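Local coordinates for methyl-accepting chemotaxis protein (Vibrio cholerae, PDB 6CEQ) that binds heme in a PAS domain and probably senses oxygen as part of a chemotaxis signalling receptor, at residues 45-48 / 49-53. Residues are numbered along the deposited sequence; the frame is centred on the assembly and turned at random.
Sequences AAEL and VGKNI
A type II beta turn from Leu48 to Lys51 follows directly on the short 3-10 segment 45-47 in this heme-binding PAS domain, and the lysine side chain folds back over the junction. The turn is closed by Lys51 N, which donates to Leu48 O at 3.0 Å. Gly50 takes the third position with a positive phi of 91°, as is usual in a type II turn. From the end of the turn, Lys51 sends its chain alongside the backbone of Glu47 and Leu48. Lys51 CB lies 3.2 Å from Leu48 O, while CG, CD and CE all pass near Glu47 O. A bend at the last torsion (chi4 46°) then brings Lys51 NZ round to Glu47 O, to which it donates at 2.9 Å, tilted 23° from the carbonyl plane. The Glu47 carboxylate stops short of a salt bridge, with OE1 4.4 Å from Lys51 NZ; one water spans the gap, donating a hydrogen bond to Glu47 OE1 and accepting one from Lys51 NZ. The ammonium is thus tied to Glu47 twice, directly and through solvent. A second water joins the 3-10 segment to the turn, donating to Ala45 O at 2.6 Å and accepting from Val49 N. The contact lies mostly at the surface, in the loop that links helix 33-39 to helix 60-68. The buried Leu48 side chain lies about 4 Å from the heme at its nearest atoms and packs against Leu21 of strand 18-21 and Leu29 of helix 23-31, while Gly50 and Lys51 make backbone hydrogen bonds with Ile18, fastening the turn to edge strand 18-21.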
ATOM      1  N   ALA A  45      -3.367   1.467  12.140  1.00 28.36           N
ATOM      2  CA  ALA A  45      -2.989   0.432  11.176  1.00 29.24           C
ATOM      3  C   ALA A  45      -3.978  -0.732  11.150  1.00 29.23           C
ATOM      4  O   ALA A  45      -4.269  -1.283  10.081  1.00 31.99           O
ATOM      5  CB  ALA A  45      -1.580  -0.077  11.489  1.00 34.39           C
ATOM      6  N   ALA A  46      -4.504  -1.129  12.314  1.00 30.94           N
ATOM      7  CA  ALA A  46      -5.409  -2.278  12.409  1.00 36.31           C
ATOM      8  C   ALA A  46      -6.788  -1.981  11.849  1.00 37.92           C
ATOM      9  O   ALA A  46      -7.623  -2.894  11.751  1.00 42.04           O
ATOM     10  CB  ALA A  46      -5.526  -2.725  13.872  1.00 38.35           C
ATOM     11  N   GLU A  47      -6.997  -0.726  11.447  1.00 36.22           N
ATOM     12  CA  GLU A  47      -8.266  -0.161  11.013  1.00 34.27           C
ATOM     13  C   GLU A  47      -8.279   0.145   9.514  1.00 37.21           C
ATOM     14  O   GLU A  47      -9.253   0.720   9.017  1.00 35.66           O
ATOM     15  CB  GLU A  47      -8.461   1.155  11.789  1.00 47.10           C
ATOM     16  CG  GLU A  47      -8.561   1.076  13.332  1.00 58.73           C
ATOM     17  CD  GLU A  47      -9.921   1.539  13.870  1.00 75.34           C
ATOM     18  OE1 GLU A  47     -10.528   2.451  13.229  1.00 74.74           O
ATOM     19  OE2 GLU A  47     -10.385   1.047  14.933  1.00 81.25           O
ATOM     20  N   LEU A  48      -7.243  -0.273   8.774  1.00 29.27           N
ATOM     21  CA  LEU A  48      -7.094   0.094   7.364  1.00 24.64           C
ATOM     22  C   LEU A  48      -7.947  -0.760   6.439  1.00 27.47           C
ATOM     23  O   LEU A  48      -8.429  -0.274   5.409  1.00 27.31           O
ATOM     24  CB  LEU A  48      -5.626  -0.027   6.958  1.00 23.18           C
ATOM     25  CG  LEU A  48      -4.651   0.976   7.554  1.00 25.72           C
ATOM     26  CD1 LEU A  48      -3.237   0.647   7.091  1.00 26.42           C
ATOM     27  CD2 LEU A  48      -5.019   2.395   7.146  1.00 35.49           C
ATOM     28  N   VAL A  49      -8.147  -2.030   6.792  1.00 26.83           N
ATOM     29  CA  VAL A  49      -8.925  -2.924   5.949  1.00 25.04           C
ATOM     30  C   VAL A  49     -10.347  -2.390   5.845  1.00 32.30           C
ATOM     31  O   VAL A  49     -10.936  -1.940   6.835  1.00 34.89           O
ATOM     32  CB  VAL A  49      -8.879  -4.355   6.508  1.00 29.67           C
ATOM     33  CG1 VAL A  49      -9.914  -5.236   5.820  1.00 27.00           C
ATOM     34  CG2 VAL A  49      -7.480  -4.949   6.334  1.00 27.13           C
ATOM     35  N   GLY A  50     -10.877  -2.368   4.626  1.00 25.58           N
ATOM     36  CA  GLY A  50     -12.193  -1.828   4.380  1.00 28.42           C
ATOM     37  C   GLY A  50     -12.210  -0.359   4.035  1.00 27.72           C
ATOM     38  O   GLY A  50     -13.246   0.145   3.585  1.00 28.21           O
ATOM     39  N   LYS A  51     -11.108   0.347   4.251  1.00 24.40           N
ATOM     40  CA  LYS A  51     -11.014   1.743   3.863  1.00 24.23           C
ATOM     41  C   LYS A  51     -10.628   1.859   2.394  1.00 29.04           C
ATOM     42  O   LYS A  51     -10.007   0.964   1.817  1.00 26.65           O
ATOM     43  CB  LYS A  51     -10.008   2.484   4.738  1.00 22.16           C
ATOM     44  CG  LYS A  51     -10.578   2.753   6.124  1.00 24.80           C
ATOM     45  CD  LYS A  51      -9.792   3.777   6.913  1.00 38.71           C
ATOM     46  CE  LYS A  51     -10.569   4.172   8.162  1.00 31.82           C
ATOM     47  NZ  LYS A  51     -11.096   2.962   8.855  1.00 35.10           N
ATOM     48  N   ASN A  52     -11.041   2.961   1.780  1.00 26.35           N
ATOM     49  CA  ASN A  52     -10.651   3.236   0.406  1.00 26.98           C
ATOM     50  C   ASN A  52      -9.288   3.913   0.359  1.00 22.57           C
ATOM     51  O   ASN A  52      -9.018   4.850   1.115  1.00 24.51           O
ATOM     52  CB  ASN A  52     -11.692   4.112  -0.284  1.00 27.03           C
ATOM     53  CG  ASN A  52     -11.524   4.111  -1.779  1.00 25.62           C
ATOM     54  OD1 ASN A  52     -10.527   4.608  -2.297  1.00 27.21           O
ATOM     55  ND2 ASN A  52     -12.486   3.536  -2.479  1.00 34.06           N
ATOM     56  N   ILE A  53      -8.431   3.455  -0.562  1.00 25.62           N
ATOM     57  CA  ILE A  53      -7.079   3.997  -0.640  1.00 18.56           C
ATOM     58  C   ILE A  53      -7.070   5.477  -0.994  1.00 17.01           C
ATOM     59  O   ILE A  53      -6.098   6.177  -0.682  1.00 21.03           O
ATOM     60  CB  ILE A  53      -6.238   3.205  -1.670  1.00 20.71           C
ATOM     61  CG1 ILE A  53      -6.799   3.396  -3.081  1.00 24.57           C
ATOM     62  CG2 ILE A  53      -6.220   1.727  -1.318  1.00 26.52           C
ATOM     63  CD1 ILE A  53      -5.949   2.730  -4.186  1.00 26.04           C
TER
HETATM   64  O   HOH W   1      -5.860  -2.933   8.813  1.00 33.11           O
HETATM   65  O   HOH W   2     -12.051   4.000  11.348  1.00 47.03           O